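PDB 3CVO: class I SAM-dependent methyltransferase from Silicibacter pomeroyi DSS-3, which is of unknown function but probably binds S-adenosyl-L-methionine and transfers its methyl group to an unidentified substrate. Local coordinates for residues I34-G38 with Y110-W115; T87-P91 with K103-Y107; R131-G135 with T198-P202. All coordinates share one frame; numbering follows the deposited sequence. Where two conformers were deposited one is given.

Contact 1: I34-G38 with Y110-W115; sequences ILEYG and YPLAVW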
loop_
_atom_site.group_PDB
_atom_site.type_symbol
_atom_site.label_atom_id
_atom_site.label_comp_id
_atom_site.label_asym_id
_atom_site.label_seq_id
_atom_site.Cartn_x
_atom_site.Cartn_y
_atom_site.Cartn_z
ATOM N N ILE A 34 14.277 9.529 -18.983
ATOM C CA ILE A 34 14.703 8.229 -18.482
ATOM C C ILE A 34 14.603 8.222 -16.969
ATOM O O ILE A 34 15.092 9.103 -16.327
ATOM C CB ILE A 34 16.208 7.908 -18.873
ATOM C CG1 ILE A 34 16.376 7.784 -20.392
ATOM C CG2 ILE A 34 16.696 6.608 -18.149
ATOM C CD1 ILE A 34 17.821 8.095 -20.939
ATOM N N LEU A 35 13.945 7.206 -16.435
ATOM C CA LEU A 35 13.888 7.010 -14.996
ATOM C C LEU A 35 14.545 5.686 -14.685
ATOM O O LEU A 35 14.208 4.676 -15.289
ATOM C CB LEU A 35 12.406 7.008 -14.503
ATOM C CG LEU A 35 12.151 6.394 -13.111
ATOM C CD1 LEU A 35 12.954 7.225 -12.068
ATOM C CD2 LEU A 35 10.651 6.298 -12.751
ATOM N N GLU A 36 15.498 5.711 -13.761
ATOM C CA GLU A 36 16.155 4.509 -13.308
ATOM C C GLU A 36 15.937 4.269 -11.849
ATOM O O GLU A 36 15.913 5.182 -11.007
ATOM C CB GLU A 36 17.676 4.571 -13.561
ATOM C CG GLU A 36 18.151 4.937 -14.910
ATOM C CD GLU A 36 19.664 4.862 -14.990
ATOM O OE1 GLU A 36 20.326 5.454 -14.091
ATOM O OE2 GLU A 36 20.198 4.190 -15.927
ATOM N N TYR A 37 15.739 3.004 -11.540
ATOM C CA TYR A 37 15.859 2.576 -10.149
ATOM C C TYR A 37 17.153 1.785 -10.032
ATOM O O TYR A 37 17.303 0.758 -10.674
ATOM C CB TYR A 37 14.683 1.704 -9.786
ATOM C CG TYR A 37 13.323 2.365 -9.754
ATOM C CD1 TYR A 37 12.878 3.017 -8.634
ATOM C CD2 TYR A 37 12.466 2.282 -10.851
ATOM C CE1 TYR A 37 11.588 3.574 -8.571
ATOM C CE2 TYR A 37 11.181 2.817 -10.812
ATOM C CZ TYR A 37 10.746 3.467 -9.659
ATOM O OH TYR A 37 9.471 3.964 -9.516
ATOM N N GLY A 38 18.088 2.288 -9.243
ATOM C CA GLY A 38 19.455 1.800 -9.268
ATOM C C GLY A 38 20.284 2.739 -10.103
ATOM O O GLY A 38 19.829 3.225 -11.127
ATOM N N TYR A 110 10.788 4.356 -1.905
ATOM C CA TYR A 110 11.771 3.949 -2.934
ATOM C C TYR A 110 11.065 3.737 -4.282
ATOM O O TYR A 110 11.380 4.438 -5.263
ATOM C CB TYR A 110 12.593 2.765 -2.500
ATOM C CG TYR A 110 13.670 2.360 -3.439
ATOM C CD1 TYR A 110 13.361 1.615 -4.588
ATOM C CD2 TYR A 110 14.976 2.707 -3.225
ATOM C CE1 TYR A 110 14.335 1.248 -5.462
ATOM C CE2 TYR A 110 15.952 2.301 -4.074
ATOM C CZ TYR A 110 15.639 1.569 -5.203
ATOM O OH TYR A 110 16.636 1.159 -6.065
ATOM N N PRO A 111 10.071 2.823 -4.332
ATOM C CA PRO A 111 9.362 2.709 -5.599
ATOM C C PRO A 111 8.529 3.933 -5.964
ATOM O O PRO A 111 8.392 4.262 -7.160
ATOM C CB PRO A 111 8.474 1.451 -5.397
ATOM C CG PRO A 111 8.371 1.242 -3.987
ATOM C CD PRO A 111 9.677 1.769 -3.370
ATOM N N LEU A 112 7.925 4.592 -4.952
ATOM C CA LEU A 112 6.839 5.534 -5.227
ATOM C C LEU A 112 7.168 7.039 -5.237
ATOM O O LEU A 112 6.487 7.797 -5.902
ATOM C CB LEU A 112 5.673 5.311 -4.247
ATOM C CG LEU A 112 4.865 4.028 -4.483
ATOM C CD1 LEU A 112 3.995 3.629 -3.244
ATOM C CD2 LEU A 112 4.010 4.155 -5.765
ATOM N N ALA A 113 8.126 7.491 -4.449
ATOM C CA ALA A 113 8.287 8.936 -4.220
ATOM C C ALA A 113 8.599 9.717 -5.505
ATOM O O ALA A 113 8.160 10.864 -5.688
ATOM C CB ALA A 113 9.391 9.222 -3.129
ATOM N N VAL A 114 9.412 9.109 -6.363
ATOM C CA VAL A 114 9.886 9.784 -7.593
ATOM C C VAL A 114 8.717 10.181 -8.477
ATOM O O VAL A 114 8.766 11.200 -9.176
ATOM C CB VAL A 114 10.949 8.916 -8.369
ATOM C CG1 VAL A 114 10.358 7.575 -8.844
ATOM C CG2 VAL A 114 11.616 9.728 -9.509
ATOM N N TRP A 115 7.630 9.426 -8.394
ATOM C CA TRP A 115 6.422 9.740 -9.194
ATOM C C TRP A 115 5.718 11.039 -8.740
ATOM O O TRP A 115 4.875 11.583 -9.439
ATOM C CB TRP A 115 5.459 8.534 -9.251
ATOM C CG TRP A 115 6.097 7.421 -9.984
ATOM C CD1 TRP A 115 6.868 6.429 -9.459
ATOM C CD2 TRP A 115 6.094 7.233 -11.397
ATOM N NE1 TRP A 115 7.287 5.595 -10.465
ATOM C CE2 TRP A 115 6.861 6.096 -11.665
ATOM C CE3 TRP A 115 5.531 7.942 -12.468
ATOM C CZ2 TRP A 115 7.086 5.638 -12.951
ATOM C CZ3 TRP A 115 5.723 7.458 -13.753
ATOM C CH2 TRP A 115 6.492 6.324 -13.983
#

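Contact 2: T87-P91 with K103-Y107; sequences TDIGP and KWRSY. With EDO (1,2-ethanediol), chain M; EDO (1,2-ethanediol), chain G.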
loop_
_atom_site.group_PDB
_atom_site.type_symbol
_atom_site.label_atom_id
_atom_site.label_comp_id
_atom_site.label_asym_id
_atom_site.label_seq_id
_atom_site.Cartn_x
_atom_site.Cartn_y
_atom_site.Cartn_z
ATOM N N THR A 87 17.504 7.994 -1.831
ATOM C CA THR A 87 16.212 7.720 -1.217
ATOM C C THR A 87 16.438 6.805 -0.023
ATOM O O THR A 87 16.794 5.669 -0.162
ATOM C CB THR A 87 15.276 7.137 -2.284
ATOM O OG1 THR A 87 15.299 8.022 -3.421
ATOM C CG2 THR A 87 13.844 6.993 -1.779
ATOM N N ASP A 88 16.233 7.393 1.141
ATOM C CA ASP A 88 16.587 6.871 2.479
ATOM C C ASP A 88 15.681 5.725 2.873
ATOM O O ASP A 88 14.449 5.908 3.095
ATOM C CB ASP A 88 16.480 7.997 3.508
ATOM C CG ASP A 88 17.005 7.625 4.867
ATOM O OD1 ASP A 88 17.468 6.504 5.055
ATOM O OD2 ASP A 88 16.993 8.506 5.755
ATOM N N ILE A 89 16.266 4.534 2.899
ATOM C CA ILE A 89 15.552 3.337 3.377
ATOM C C ILE A 89 16.269 2.717 4.550
ATOM O O ILE A 89 16.095 1.525 4.872
ATOM C CB ILE A 89 15.291 2.269 2.300
ATOM C CG1 ILE A 89 16.614 1.783 1.706
ATOM C CG2 ILE A 89 14.321 2.785 1.208
ATOM C CD1 ILE A 89 16.496 0.711 0.679
ATOM N N GLY A 90 17.040 3.578 5.193
ATOM C CA GLY A 90 17.887 3.222 6.316
ATOM C C GLY A 90 19.290 2.836 5.884
ATOM O O GLY A 90 19.616 2.807 4.706
ATOM N N PRO A 91 20.140 2.518 6.848
ATOM C CA PRO A 91 21.495 2.097 6.467
ATOM C C PRO A 91 21.520 0.844 5.616
ATOM O O PRO A 91 20.739 -0.080 5.808
ATOM C CB PRO A 91 22.185 1.872 7.810
ATOM C CG PRO A 91 21.524 2.878 8.741
ATOM C CD PRO A 91 20.052 2.957 8.253
ATOM N N LYS A 103 13.796 1.302 8.996
ATOM C CA LYS A 103 13.061 2.295 8.197
ATOM C C LYS A 103 11.984 1.700 7.365
ATOM O O LYS A 103 11.684 2.174 6.307
ATOM C CB LYS A 103 14.018 3.176 7.371
ATOM C CG LYS A 103 14.807 4.096 8.335
ATOM C CD LYS A 103 15.250 5.442 7.762
ATOM C CE LYS A 103 14.146 6.251 7.076
ATOM N NZ LYS A 103 13.698 7.458 7.832
ATOM N N TRP A 104 11.379 0.639 7.865
ATOM C CA TRP A 104 10.326 -0.058 7.115
ATOM C C TRP A 104 9.194 0.860 6.727
ATOM O O TRP A 104 8.619 0.697 5.658
ATOM C CB TRP A 104 9.806 -1.313 7.847
ATOM C CG TRP A 104 9.032 -1.128 9.093
ATOM C CD1 TRP A 104 9.500 -1.201 10.370
ATOM C CD2 TRP A 104 7.628 -0.860 9.190
ATOM N NE1 TRP A 104 8.456 -1.025 11.250
ATOM C CE2 TRP A 104 7.294 -0.869 10.535
ATOM C CE3 TRP A 104 6.597 -0.718 8.239
ATOM C CZ2 TRP A 104 5.988 -0.604 10.982
ATOM C CZ3 TRP A 104 5.307 -0.504 8.686
ATOM C CH2 TRP A 104 5.022 -0.418 10.033
ATOM N N ARG A 105 8.917 1.860 7.564
ATOM C CA ARG A 105 7.770 2.781 7.271
ATOM C C ARG A 105 8.104 3.674 6.095
ATOM O O ARG A 105 7.215 4.216 5.493
ATOM C CB ARG A 105 7.379 3.614 8.491
ATOM C CG ARG A 105 6.780 2.786 9.620
ATOM C CD ARG A 105 6.664 3.547 10.909
ATOM N NE ARG A 105 6.306 2.715 12.044
ATOM C CZ ARG A 105 7.197 2.105 12.815
ATOM N NH1 ARG A 105 8.491 2.202 12.545
ATOM N NH2 ARG A 105 6.784 1.350 13.813
ATOM N N SER A 106 9.378 3.716 5.708
ATOM C CA SER A 106 9.839 4.529 4.567
ATOM C C SER A 106 10.083 3.735 3.304
ATOM O O SER A 106 10.341 4.289 2.236
ATOM C CB SER A 106 11.116 5.291 4.914
ATOM O OG SER A 106 10.874 6.192 5.970
ATOM N N TYR A 107 9.898 2.433 3.369
ATOM C CA TYR A 107 10.233 1.609 2.215
ATOM C C TYR A 107 9.479 1.987 0.922
ATOM O O TYR A 107 10.067 1.968 -0.170
ATOM C CB TYR A 107 10.066 0.109 2.489
ATOM C CG TYR A 107 11.127 -0.520 3.363
ATOM C CD1 TYR A 107 12.281 0.147 3.688
ATOM C CD2 TYR A 107 10.985 -1.832 3.806
ATOM C CE1 TYR A 107 13.250 -0.462 4.458
ATOM C CE2 TYR A 107 11.945 -2.449 4.579
ATOM C CZ TYR A 107 13.087 -1.764 4.897
ATOM O OH TYR A 107 14.088 -2.395 5.643
HETATM C C1 EDO M . 15.574 11.287 2.407
HETATM O O1 EDO M . 16.830 11.969 2.508
HETATM C C2 EDO M . 15.509 10.508 1.091
HETATM O O2 EDO M . 14.240 9.761 1.037
HETATM C C1 EDO G . 11.492 0.793 13.939
HETATM O O1 EDO G . 10.255 0.897 14.679
HETATM C C2 EDO G . 12.207 2.122 13.801
HETATM O O2 EDO G . 12.296 2.770 15.081
HETATM O O HOH W 1 15.901 0.133 7.232
#

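Contact 3: R131-G135 with T198-P202; sequences RFRVG and TMTSP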
loop_
_atom_site.group_PDB
_atom_site.type_symbol
_atom_site.label_atom_id
_atom_site.label_comp_id
_atom_site.label_asym_id
_atom_site.label_seq_id
_atom_site.Cartn_x
_atom_site.Cartn_y
_atom_site.Cartn_z
ATOM N N ARG A 131 16.535 -1.875 -5.887
ATOM C CA ARG A 131 15.840 -2.612 -4.836
ATOM C C ARG A 131 14.331 -2.590 -5.108
ATOM O O ARG A 131 13.866 -1.893 -5.986
ATOM C CB ARG A 131 16.109 -1.997 -3.476
ATOM C CG ARG A 131 17.598 -2.005 -3.051
ATOM C CD ARG A 131 18.053 -3.401 -2.682
ATOM N NE ARG A 131 18.638 -4.056 -3.835
ATOM C CZ ARG A 131 18.387 -5.302 -4.191
ATOM N NH1 ARG A 131 17.528 -6.031 -3.501
ATOM N NH2 ARG A 131 18.987 -5.810 -5.255
ATOM N N PHE A 132 13.594 -3.340 -4.328
ATOM C CA PHE A 132 12.140 -3.434 -4.475
ATOM C C PHE A 132 11.735 -3.596 -5.918
ATOM O O PHE A 132 10.786 -2.922 -6.357
ATOM C CB PHE A 132 11.416 -2.209 -3.952
ATOM C CG PHE A 132 11.791 -1.835 -2.555
ATOM C CD1 PHE A 132 11.136 -2.393 -1.474
ATOM C CD2 PHE A 132 12.808 -0.940 -2.326
ATOM C CE1 PHE A 132 11.502 -2.063 -0.148
ATOM C CE2 PHE A 132 13.182 -0.592 -1.005
ATOM C CZ PHE A 132 12.503 -1.168 0.083
ATOM N N ARG A 133 12.385 -4.497 -6.640
ATOM C CA ARG A 133 12.218 -4.527 -8.124
ATOM C C ARG A 133 10.758 -4.722 -8.559
ATOM O O ARG A 133 10.235 -4.023 -9.434
ATOM C CB ARG A 133 13.105 -5.566 -8.781
ATOM C CG ARG A 133 14.558 -5.181 -8.676
ATOM C CD ARG A 133 15.475 -5.925 -9.600
ATOM N NE ARG A 133 16.821 -5.468 -9.342
ATOM C CZ ARG A 133 17.905 -5.784 -10.041
ATOM N NH1 ARG A 133 17.857 -6.566 -11.117
ATOM N NH2 ARG A 133 19.052 -5.278 -9.642
ATOM N N VAL A 134 10.104 -5.719 -7.979
ATOM C CA VAL A 134 8.666 -5.916 -8.277
ATOM C C VAL A 134 7.832 -4.676 -7.952
ATOM O O VAL A 134 7.003 -4.234 -8.755
ATOM C CB VAL A 134 8.085 -7.215 -7.658
ATOM C CG1 VAL A 134 6.535 -7.263 -7.896
ATOM C CG2 VAL A 134 8.788 -8.414 -8.263
ATOM N N GLY A 135 8.126 -4.057 -6.826
ATOM C CA GLY A 135 7.415 -2.873 -6.374
ATOM C C GLY A 135 7.570 -1.701 -7.339
ATOM O O GLY A 135 6.634 -0.973 -7.596
ATOM N N THR A 198 4.817 -5.833 -2.060
ATOM C CA THR A 198 5.855 -5.601 -3.111
ATOM C C THR A 198 6.595 -4.280 -2.855
ATOM O O THR A 198 7.782 -4.160 -3.129
ATOM C CB THR A 198 5.352 -5.594 -4.550
ATOM O OG1 THR A 198 4.533 -4.440 -4.776
ATOM C CG2 THR A 198 4.563 -6.880 -4.899
HETATM N N MSE A 199 5.867 -3.330 -2.271
HETATM C CA MSE A 199 6.384 -1.946 -1.985
HETATM C C MSE A 199 7.285 -1.919 -0.762
HETATM O O MSE A 199 7.959 -0.928 -0.486
HETATM C CB MSE A 199 5.246 -0.921 -1.742
HETATM C CG MSE A 199 4.371 -0.604 -2.937
HETATM SE SE MSE A 199 5.267 -0.211 -4.678
HETATM C CE MSE A 199 3.961 -0.946 -5.909
ATOM N N THR A 200 7.284 -3.024 -0.038
ATOM C CA THR A 200 7.967 -3.105 1.294
ATOM C C THR A 200 8.879 -4.311 1.401
ATOM O O THR A 200 9.341 -4.659 2.462
ATOM C CB THR A 200 6.952 -3.111 2.458
ATOM O OG1 THR A 200 6.097 -4.264 2.336
ATOM C CG2 THR A 200 6.062 -1.801 2.471
ATOM N N SER A 201 9.198 -4.914 0.252
ATOM C CA SER A 201 10.146 -6.006 0.181
ATOM C C SER A 201 11.404 -5.596 -0.629
ATOM O O SER A 201 11.345 -5.579 -1.857
ATOM C CB SER A 201 9.474 -7.193 -0.538
ATOM O OG SER A 201 8.421 -7.727 0.243
ATOM N N PRO A 202 12.529 -5.290 0.038
ATOM C CA PRO A 202 13.706 -4.724 -0.674
ATOM C C PRO A 202 14.346 -5.681 -1.686
ATOM O O PRO A 202 14.236 -6.893 -1.457
ATOM C CB PRO A 202 14.715 -4.418 0.457
ATOM C CG PRO A 202 14.004 -4.544 1.714
ATOM C CD PRO A 202 12.684 -5.258 1.502
ATOM O OXT PRO A 202 15.005 -5.311 -2.705
HETATM O O HOH W 2 14.119 -6.436 -5.226
HETATM O O HOH W 3 9.529 -5.550 -4.463
#

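Contact 1: I34-G38 with Y110-W115
Y37 reaches from the end of strand 33-37 with its phenol tip between P111 and W115. Its OH donates to P111 O at 2.6 Å, meeting a lone pair in the carbonyl plane, and accepts from W115 NE1 at 2.9 Å. That second bond is bent to 145° at the hydrogen, with the hydroxyl 16° out of the indole plane. One bond given and one received fix the rotation of the hydroxyl. At the ring edge, Y110 O lies in plane, 3.4 Å from Y37 CE1, while the Y110 side chain slides past in the opposite direction and its OH probably accepts from the backbone N of R131. With a phenylalanine here, W115 NE1 and P111 O would probably be left without the mate that Y37 gives them. L35, with CG anti to the backbone N (chi1 162°), sends its branch toward segment 110-115, where CD1 meets V114 CG2 tip to tip at 3.8 Å and CD2 lies 3.6 Å from W115 CZ2. The contact is buried beside the middle of the Rossmann-like sheet, where strand 33-37 runs between strands 53-58 and 125-128; V57 of strand 53-58 and C136 of helix 133-143 also touch Y37.

Contact 2: T87-P91 with K103-Y107
The Y107 ring turns its edge to I89, whose carbonyl O lies in the ring plane 3.5 Å from CE1, while W104 CA sits over the centre of one ring face. I89 CB packs on Y107 CD1, the side chains crossing at about a right angle. R105, which follows W104, lies along it with its chain extended: R105 CG is over one face of the indole and W104 CZ2 over one face of the guanidinium, both toward the rim. At the guanidinium edge NH1 donates to an ethanediol hydroxyl, and NH2 forms a salt bridge with D101 of the second subunit. W104 stacks on W104 of the second subunit, placing this turn at the dimer interface. K103 lays its aliphatic chain along the backbone, CB 3.6 Å from I89 C and CD 3.6 Å from G90 N. Bends at chi3 (50°) and chi4 carry its amine beside D88, yet NZ stops 4.0 Å from OD2, beyond a salt bridge. A water bridges I89 O and K103 N where no direct hydrogen bond does. D88 OD1 instead accepts from G90 N at 3.0 Å, an Asx turn in the long loop between strand 81-86 of the methyltransferase sheet and helix 109-112.

Contact 3: R131-G135 with T198-P202
The N terminus of helix 133-143, with F132 at the N-cap position, receives the carboxylate of P202, the last residue of the chain. F132 N donates to P202 OXT at 2.9 Å, nearly straight at 160°. The same oxygen forms a salt bridge with R131 NH1 at 2.7 Å, although the hydrogen bond within it is weak. Bends at chi2 and chi3 bring the R131 guanidinium back to meet OXT obliquely. A water adds a third grip, donating to P202 OXT and accepting from R133 N, the first helix residue. A negative group at a helix N terminus is likely to be stabilised by the helix dipole as well as the arginine. Helix 133-143 is the connection of a beta-alpha-beta crossover between the parallel strands 125-128 and 148-152, so the C-terminal tail is fastened to a core unit of the Rossmann-like fold. With CG anti to its carbonyl carbon (chi1 -52°), F132 turns one ring face to P202 CA, a CH-pi contact 3.6 Å from the centroid and 18° off the normal, while T200 C and S201 N lie at the edge. Within the first turn of the helix, G135 CA passes T198 O at 3.5 Å; a CB here would clash with that oxygen. A second water accepts from G135 N and donates to T198 O, at 2.6 Å, and S201 O, linking the start of the helix to the last turn of helix 192-199 and the tail. V134 CG1 packs on T198 CG2 at 3.6 Å, the side chains crossing at about a right angle.

Overall arrangement
From the N terminus, strand 33-37 opens the long loop that contact 1 closes when the chain reaches helix 109-112 and the turn after it. Contact 2 is nested inside that loop, joining two parts of the excursion between strand 81-86 and helix 109-112. Contact 3 follows in series: it opens after strand 125-128 and closes at the C terminus, past helix 192-199. None of the loops cross. In space all three touch: F132 of contact 3 packs against Y107 of contact 2 and Y110 of contact 1, so helix 109-112, the loop before it and the start of helix 133-143 meet at this phenylalanine, beside the C-terminal tail. Each contact also reaches the second subunit.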